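Side-chain contacts in cpftsy (Physcomitrella patens, PDB 4AK9), which probably acts as the chloroplast receptor for the signal recognition particle, a SIMIBI-class GTPase that helps deliver proteins to the thylakoid membrane: residues Gly127-Thr132 with Leu240-Gly245; Ala253-Phe258 with Asp286-Pro291; Val282-Val285 with Pro291-Phe294. All coordinates share one frame; numbering follows the deposited sequence.

Contact 1: Gly127-Thr132 with Leu240-Gly245; sequences GGKTTT and LLVLDG
V242 and T132 point in opposite senses and pass flank to flank, so that one branch of the valine, CG1, meets the threonine hydroxyl. CG1 of V242 stands 3.7 Å from OG1 of T132, while its approach to O of G128 is looser, at 4.2 Å. The branch gets there because CG1 is anti to the valine's own N (chi1 179°), which carries it from the strand toward the first turns of the helix. OG1 of T132 in turn lies beside its backbone N and donates to O of G128, one turn back, at 2.8 Å. That donor is tilted 33° from the plane of the carbonyl, and T132 N reaches the same oxygen from the opposite face, so two bonds grip it. The hydroxyl thus spends its proton within the helix, and the valine methyl rests against its oxygen. Helix 126-142 and strand 238-244 face each other here across 8.6 Å, with their short axes running 120° apart. The helix start carries G128, K129 and T130 of what appears to be the P-loop (Walker A) of an SRP-type GTPase, in which the loop leads from strand 117-123 into this helix. K129 is the residue whose CA comes nearest to the strand, 6.2 Å from CA of V242. Its aliphatic part lies alongside the valine, CG at 4.2 Å from CB of V242, whereas the chain beyond leads away. The ammonium group at its end is held by the backbone oxygens of G123 and T207, with D206 also against the side chain. T270 of the neighbouring strand 266-270 touches both T132 and V242, and I121 of strand 117-123 packs on K129 and V242.

Contact 2: Ala253-Phe258 with Asp286-Pro291; sequences AQAREF and DELSIP
The backbones come together where helix 251-261 passes the last turn of helix 280-288, with CA of R256 7.7 Å from CA of L288, just before S289 breaks the helical course with a positive phi of 56°. L288 works as a forked apolar wedge between the two helices. Its CD1 presses on the methyl of A255, CB to CD1 3.6 Å, and its CD2 turns instead to the long side chain of R256, equally near to CG and to NE of that residue at 4.2 Å each. CD2 sits over one face of the guanidinium, off centre toward the rim, and so covers part of the flat group. R256 reaches out because its chain is extended from CG to NE, which carries the charged end across to E287. There NH2 of R256 forms a salt bridge with OE1 of E287 at 3.1 Å. The carboxylate oxygen is at the guanidinium's edge, in its plane, but the two flat groups are turned 69° from each other, and one oxygen does the touching. E287 bends at its second torsion (chi2 -73°) to bring OE1 round to this edge. A water near the same edge donates to O of E287 at 2.8 Å and accepts a weak bond from NH2 of R256, adding a second, looser tie to the helix end. With an alanine in place of L288, the A255 methyl and the covered guanidinium face would probably lose their apolar partner, leaving R256 freer to turn. A weak, long ion pair gives E287 a second charge in K64 of helix 63-78. On the sheet side of the two helices, A255 rests on L241 of strand 238-244 and L288 on F267 of strand 266-270.

Contact 3: Val282-Val285 with Pro291-Phe294; sequences VSVV and PVKF
V292 sends its side chain across the gap to V284 and V285, and nearly all of the contact passes through one of its two branches. CB is still at the margin, 4.2 Å from CG2 of V285. From there CG1 takes the position anti to the backbone N (chi1 166°) and heads away from the two helix valines, which leaves CG2 beside the N and directed at the helix. CG2 is the tip that matters: it meets CG2 of V285 at 3.7 Å and CG1 of V284 at 3.8 Å. CG2 of V285 and CG1 of V284 are 4.3 Å from each other, so the three methyls form a compact triangle. Both helix valines cross V292 at about a right angle, each offering a single methyl. V284 does so from a less usual rotamer, with CG1 placed between its backbone N and carbonyl carbon (chi1 80°), and that turn is what points the branch at the strand. V285 also reaches the backbone, its CG2 lying 3.9 Å from N of V292, close to where the strand begins; the closest pair of CA atoms is that of V285 and P291, 5.7 Å apart. The side-chain packing is apolar and buried, and F267 of strand 266-270 touches both V284 and V292. Helix 280-288 is thus laid against the sheet by small branched side chains just before the chain turns into strand 292-296, as expected for the beta-alpha-beta crossover that links the adjacent parallel strands 266-270 and 292-296 in this P-loop GTPase domain.

Contacts 1 and 3 are buried and fix helices to the same central sheet, whereas contact 2 joins two helices at a partly exposed place on one face of the sheet. The chemistry follows: contact 3 is mainly methyl on methyl, contact 1 sets a methyl against a hydroxyl on the helix that follows the probable nucleotide-binding loop, and contact 2 adds a salt bridge and a water to its apolar core. Contacts 2 and 3 share helix 280-288 and P291, their centres about 9 Å apart. Contact 1 meets contact 2 through the other side of strand 238-244, where L241 and L243 pack on helix 251-261; the sheet thus has helices 126-142 and 251-261 on opposite faces.

Contact 1: Gly127-Thr132 with Leu240-Gly245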
loop_
_atom_site.group_PDB
_atom_site.type_symbol
_atom_site.label_atom_id
_atom_site.label_comp_id
_atom_site.label_asym_id
_atom_site.label_seq_id
_atom_site.Cartn_x
_atom_site.Cartn_y
_atom_site.Cartn_z
ATOM N N GLY A 127 -5.146 2.611 21.670
ATOM C CA GLY A 127 -3.812 2.625 22.235
ATOM C C GLY A 127 -2.844 3.585 21.568
ATOM O O GLY A 127 -2.011 4.205 22.251
ATOM N N GLY A 128 -2.924 3.692 20.235
ATOM C CA GLY A 128 -2.108 4.632 19.492
ATOM C C GLY A 128 -2.487 6.052 19.861
ATOM O O GLY A 128 -1.603 6.918 20.030
ATOM N N LYS A 129 -3.796 6.286 19.965
ATOM C CA LYS A 129 -4.336 7.573 20.386
ATOM C C LYS A 129 -3.862 7.924 21.790
ATOM O O LYS A 129 -3.425 9.053 22.038
ATOM C CB LYS A 129 -5.872 7.573 20.359
ATOM C CG LYS A 129 -6.490 7.548 18.992
ATOM C CD LYS A 129 -8.021 7.842 19.051
ATOM C CE LYS A 129 -8.802 6.782 19.807
ATOM N NZ LYS A 129 -10.268 6.858 19.437
ATOM N N THR A 130 -3.929 6.952 22.692
ATOM C CA THR A 130 -3.518 7.165 24.088
ATOM C C THR A 130 -2.043 7.543 24.176
ATOM O O THR A 130 -1.666 8.531 24.822
ATOM C CB THR A 130 -3.784 5.912 24.947
ATOM O OG1 THR A 130 -5.184 5.601 24.899
ATOM C CG2 THR A 130 -3.394 6.184 26.379
ATOM N N THR A 131 -1.202 6.771 23.496
ATOM C CA THR A 131 0.220 7.044 23.473
ATOM C C THR A 131 0.502 8.408 22.878
ATOM O O THR A 131 1.294 9.174 23.419
ATOM C CB THR A 131 0.943 5.957 22.627
ATOM O OG1 THR A 131 0.850 4.705 23.307
ATOM C CG2 THR A 131 2.391 6.313 22.442
ATOM N N THR A 132 -0.169 8.737 21.774
ATOM C CA THR A 132 0.063 10.044 21.138
ATOM C C THR A 132 -0.298 11.204 22.063
ATOM O O THR A 132 0.435 12.207 22.128
ATOM C CB THR A 132 -0.690 10.158 19.791
ATOM O OG1 THR A 132 -0.234 9.100 18.934
ATOM C CG2 THR A 132 -0.404 11.522 19.112
ATOM N N LEU A 240 -7.237 16.284 15.762
ATOM C CA LEU A 240 -6.051 15.617 15.238
ATOM C C LEU A 240 -6.370 14.143 15.056
ATOM O O LEU A 240 -6.707 13.436 16.003
ATOM C CB LEU A 240 -4.873 15.824 16.210
ATOM C CG LEU A 240 -4.515 17.283 16.439
ATOM C CD1 LEU A 240 -3.410 17.417 17.503
ATOM C CD2 LEU A 240 -4.083 17.926 15.115
ATOM N N LEU A 241 -6.283 13.670 13.809
ATOM C CA LEU A 241 -6.530 12.265 13.502
ATOM C C LEU A 241 -5.217 11.432 13.542
ATOM O O LEU A 241 -4.241 11.723 12.821
ATOM C CB LEU A 241 -7.212 12.162 12.116
ATOM C CG LEU A 241 -7.389 10.742 11.591
ATOM C CD1 LEU A 241 -8.334 9.926 12.474
ATOM C CD2 LEU A 241 -7.910 10.746 10.151
ATOM N N VAL A 242 -5.206 10.409 14.383
ATOM C CA VAL A 242 -4.003 9.610 14.580
ATOM C C VAL A 242 -4.118 8.408 13.657
ATOM O O VAL A 242 -5.113 7.687 13.690
ATOM C CB VAL A 242 -3.869 9.114 16.042
ATOM C CG1 VAL A 242 -2.576 8.259 16.173
ATOM C CG2 VAL A 242 -3.835 10.273 17.006
ATOM N N LEU A 243 -3.128 8.234 12.783
ATOM C CA LEU A 243 -3.143 7.133 11.798
ATOM C C LEU A 243 -1.879 6.286 11.918
ATOM O O LEU A 243 -0.786 6.829 12.063
ATOM C CB LEU A 243 -3.196 7.719 10.394
ATOM C CG LEU A 243 -4.423 8.610 10.138
ATOM C CD1 LEU A 243 -4.176 9.423 8.917
ATOM C CD2 LEU A 243 -5.638 7.690 9.976
ATOM N N ASP A 244 -2.032 4.973 11.847
ATOM C CA ASP A 244 -0.900 4.035 11.947
ATOM C C ASP A 244 -0.113 3.941 10.624
ATOM O O ASP A 244 -0.577 3.333 9.639
ATOM C CB ASP A 244 -1.449 2.659 12.329
ATOM C CG ASP A 244 -0.364 1.646 12.641
ATOM O OD1 ASP A 244 0.784 1.803 12.139
ATOM O OD2 ASP A 244 -0.656 0.682 13.407
ATOM N N GLY A 245 1.092 4.512 10.630
ATOM C CA GLY A 245 1.964 4.569 9.463
ATOM C C GLY A 245 2.311 3.198 8.897
ATOM O O GLY A 245 2.626 3.063 7.703
#

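Contact 2: Ala253-Phe258 with Asp286-Pro291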
loop_
_atom_site.group_PDB
_atom_site.type_symbol
_atom_site.label_atom_id
_atom_site.label_comp_id
_atom_site.label_asym_id
_atom_site.label_seq_id
_atom_site.Cartn_x
_atom_site.Cartn_y
_atom_site.Cartn_z
ATOM N N ALA A 253 -8.389 5.141 3.701
ATOM C CA ALA A 253 -9.805 4.764 3.850
ATOM C C ALA A 253 -10.381 5.287 5.170
ATOM O O ALA A 253 -11.402 5.997 5.188
ATOM C CB ALA A 253 -9.989 3.242 3.729
ATOM N N GLN A 254 -9.702 4.996 6.273
ATOM C CA GLN A 254 -10.197 5.465 7.565
ATOM C C GLN A 254 -10.036 6.996 7.698
ATOM O O GLN A 254 -10.827 7.647 8.389
ATOM C CB GLN A 254 -9.536 4.697 8.725
ATOM C CG GLN A 254 -8.088 4.997 8.877
ATOM C CD GLN A 254 -7.409 4.058 9.835
ATOM O OE1 GLN A 254 -7.022 4.464 10.928
ATOM N NE2 GLN A 254 -7.246 2.786 9.429
ATOM N N ALA A 255 -9.062 7.595 7.012
ATOM C CA ALA A 255 -8.919 9.054 7.067
ATOM C C ALA A 255 -10.082 9.786 6.394
ATOM O O ALA A 255 -10.583 10.816 6.887
ATOM C CB ALA A 255 -7.615 9.495 6.475
ATOM N N ARG A 256 -10.508 9.267 5.246
ATOM C CA ARG A 256 -11.670 9.829 4.566
ATOM C C ARG A 256 -12.925 9.692 5.422
ATOM O O ARG A 256 -13.710 10.636 5.526
ATOM C CB ARG A 256 -11.892 9.105 3.243
ATOM C CG ARG A 256 -10.806 9.420 2.243
ATOM C CD ARG A 256 -11.128 8.867 0.853
ATOM N NE ARG A 256 -10.335 9.581 -0.138
ATOM C CZ ARG A 256 -9.251 9.094 -0.731
ATOM N NH1 ARG A 256 -8.839 7.851 -0.471
ATOM N NH2 ARG A 256 -8.600 9.849 -1.608
ATOM N N GLU A 257 -13.091 8.527 6.036
ATOM C CA GLU A 257 -14.265 8.249 6.859
ATOM C C GLU A 257 -14.322 9.178 8.057
ATOM O O GLU A 257 -15.374 9.783 8.324
ATOM C CB GLU A 257 -14.274 6.790 7.319
ATOM C CG GLU A 257 -14.555 5.805 6.185
ATOM C CD GLU A 257 -14.275 4.343 6.563
ATOM O OE1 GLU A 257 -14.615 3.949 7.711
ATOM O OE2 GLU A 257 -13.733 3.595 5.704
ATOM N N PHE A 258 -13.210 9.314 8.779
ATOM C CA PHE A 258 -13.218 10.213 9.939
ATOM C C PHE A 258 -13.484 11.660 9.564
ATOM O O PHE A 258 -14.179 12.387 10.276
ATOM C CB PHE A 258 -11.924 10.082 10.786
ATOM C CG PHE A 258 -12.002 9.023 11.839
ATOM C CD1 PHE A 258 -11.796 7.679 11.519
ATOM C CD2 PHE A 258 -12.342 9.349 13.146
ATOM C CE1 PHE A 258 -11.891 6.684 12.482
ATOM C CE2 PHE A 258 -12.440 8.350 14.117
ATOM C CZ PHE A 258 -12.219 7.017 13.789
ATOM N N ASP A 286 -1.391 15.035 -0.108
ATOM C CA ASP A 286 -1.829 15.242 -1.490
ATOM C C ASP A 286 -3.315 14.940 -1.700
ATOM O O ASP A 286 -4.064 15.758 -2.275
ATOM C CB ASP A 286 -0.971 14.400 -2.441
ATOM C CG ASP A 286 -1.359 14.600 -3.904
ATOM O OD1 ASP A 286 -1.673 15.759 -4.288
ATOM O OD2 ASP A 286 -1.391 13.594 -4.659
ATOM N N GLU A 287 -3.777 13.789 -1.222
ATOM C CA GLU A 287 -5.145 13.375 -1.456
ATOM C C GLU A 287 -6.155 14.093 -0.593
ATOM O O GLU A 287 -7.271 14.349 -1.065
ATOM C CB GLU A 287 -5.306 11.856 -1.242
ATOM C CG GLU A 287 -4.606 10.977 -2.314
ATOM C CD GLU A 287 -5.340 10.993 -3.654
ATOM O OE1 GLU A 287 -6.600 11.002 -3.651
ATOM O OE2 GLU A 287 -4.664 11.018 -4.715
ATOM N N LEU A 288 -5.804 14.416 0.660
ATOM C CA LEU A 288 -6.801 14.955 1.609
ATOM C C LEU A 288 -6.723 16.465 1.822
ATOM O O LEU A 288 -7.646 17.082 2.407
ATOM C CB LEU A 288 -6.774 14.233 2.991
ATOM C CG LEU A 288 -7.005 12.697 3.056
ATOM C CD1 LEU A 288 -7.885 12.359 4.249
ATOM C CD2 LEU A 288 -7.620 12.107 1.796
ATOM N N SER A 289 -5.641 17.084 1.340
ATOM C CA SER A 289 -5.460 18.528 1.468
ATOM C C SER A 289 -5.540 19.008 2.924
ATOM O O SER A 289 -6.045 20.108 3.195
ATOM C CB SER A 289 -6.501 19.274 0.589
ATOM O OG SER A 289 -6.469 18.796 -0.772
ATOM N N ILE A 290 -5.030 18.191 3.856
ATOM C CA ILE A 290 -4.993 18.493 5.293
ATOM C C ILE A 290 -3.573 18.165 5.744
ATOM O O ILE A 290 -3.009 17.134 5.305
ATOM C CB ILE A 290 -5.974 17.577 6.045
ATOM C CG1 ILE A 290 -7.424 17.975 5.710
ATOM C CG2 ILE A 290 -5.753 17.632 7.576
ATOM C CD1 ILE A 290 -8.391 16.885 6.091
ATOM N N PRO A 291 -2.936 19.081 6.511
ATOM C CA PRO A 291 -1.516 18.856 6.809
ATOM C C PRO A 291 -1.271 17.699 7.787
ATOM O O PRO A 291 -2.105 17.351 8.642
ATOM C CB PRO A 291 -1.082 20.198 7.439
ATOM C CG PRO A 291 -2.352 20.723 8.093
ATOM C CD PRO A 291 -3.428 20.356 7.076
HETATM O O HOH W 1 -9.449 13.132 -2.306
#

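Contact 3: Val282-Val285 with Pro291-Phe294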
loop_
_atom_site.group_PDB
_atom_site.type_symbol
_atom_site.label_atom_id
_atom_site.label_comp_id
_atom_site.label_asym_id
_atom_site.label_seq_id
_atom_site.Cartn_x
_atom_site.Cartn_y
_atom_site.Cartn_z
ATOM N N VAL A 282 3.205 11.710 2.069
ATOM C CA VAL A 282 2.964 12.571 0.920
ATOM C C VAL A 282 1.591 12.318 0.333
ATOM O O VAL A 282 0.838 13.244 0.033
ATOM C CB VAL A 282 4.074 12.348 -0.153
ATOM C CG1 VAL A 282 3.868 13.327 -1.343
ATOM C CG2 VAL A 282 5.429 12.533 0.496
ATOM N N SER A 283 1.239 11.052 0.217
ATOM C CA SER A 283 -0.046 10.678 -0.359
ATOM C C SER A 283 -1.218 11.216 0.437
ATOM O O SER A 283 -2.215 11.662 -0.141
ATOM C CB SER A 283 -0.150 9.164 -0.438
ATOM O OG SER A 283 0.908 8.644 -1.269
ATOM N N VAL A 284 -1.125 11.149 1.765
ATOM C CA VAL A 284 -2.238 11.645 2.583
ATOM C C VAL A 284 -2.391 13.165 2.468
ATOM O O VAL A 284 -3.504 13.679 2.345
ATOM C CB VAL A 284 -2.196 11.116 4.070
ATOM C CG1 VAL A 284 -1.224 11.886 4.903
ATOM C CG2 VAL A 284 -3.575 11.271 4.713
ATOM N N VAL A 285 -1.287 13.890 2.440
ATOM C CA VAL A 285 -1.359 15.352 2.302
ATOM C C VAL A 285 -1.909 15.706 0.920
ATOM O O VAL A 285 -2.800 16.545 0.795
ATOM C CB VAL A 285 0.008 15.995 2.532
ATOM C CG1 VAL A 285 -0.045 17.522 2.187
ATOM C CG2 VAL A 285 0.432 15.786 3.988
ATOM N N PRO A 291 -2.936 19.081 6.511
ATOM C CA PRO A 291 -1.516 18.856 6.809
ATOM C C PRO A 291 -1.271 17.699 7.787
ATOM O O PRO A 291 -2.105 17.351 8.642
ATOM C CB PRO A 291 -1.082 20.198 7.439
ATOM C CG PRO A 291 -2.352 20.723 8.093
ATOM C CD PRO A 291 -3.428 20.356 7.076
ATOM N N VAL A 292 -0.127 17.056 7.615
ATOM C CA VAL A 292 0.416 16.182 8.661
ATOM C C VAL A 292 1.102 17.130 9.658
ATOM O O VAL A 292 1.920 17.975 9.254
ATOM C CB VAL A 292 1.438 15.179 8.070
ATOM C CG1 VAL A 292 2.239 14.512 9.213
ATOM C CG2 VAL A 292 0.717 14.113 7.225
ATOM N N LYS A 293 0.752 17.030 10.945
ATOM C CA LYS A 293 1.266 17.962 11.938
ATOM C C LYS A 293 2.370 17.361 12.821
ATOM O O LYS A 293 3.272 18.094 13.268
ATOM C CB LYS A 293 0.113 18.515 12.807
ATOM C CG LYS A 293 -0.874 19.388 11.989
ATOM C CD LYS A 293 -1.681 20.391 12.844
ATOM C CE LYS A 293 -2.295 21.437 11.869
ATOM N NZ LYS A 293 -2.957 22.584 12.548
ATOM N N PHE A 294 2.290 16.053 13.060
ATOM C CA PHE A 294 3.339 15.301 13.786
ATOM C C PHE A 294 3.605 13.951 13.119
ATOM O O PHE A 294 2.682 13.338 12.527
ATOM C CB PHE A 294 2.904 15.047 15.234
ATOM C CG PHE A 294 2.749 16.311 16.036
ATOM C CD1 PHE A 294 1.535 16.999 16.046
ATOM C CD2 PHE A 294 3.811 16.815 16.759
ATOM C CE1 PHE A 294 1.396 18.180 16.785
ATOM C CE2 PHE A 294 3.681 18.017 17.501
ATOM C CZ PHE A 294 2.461 18.689 17.500
#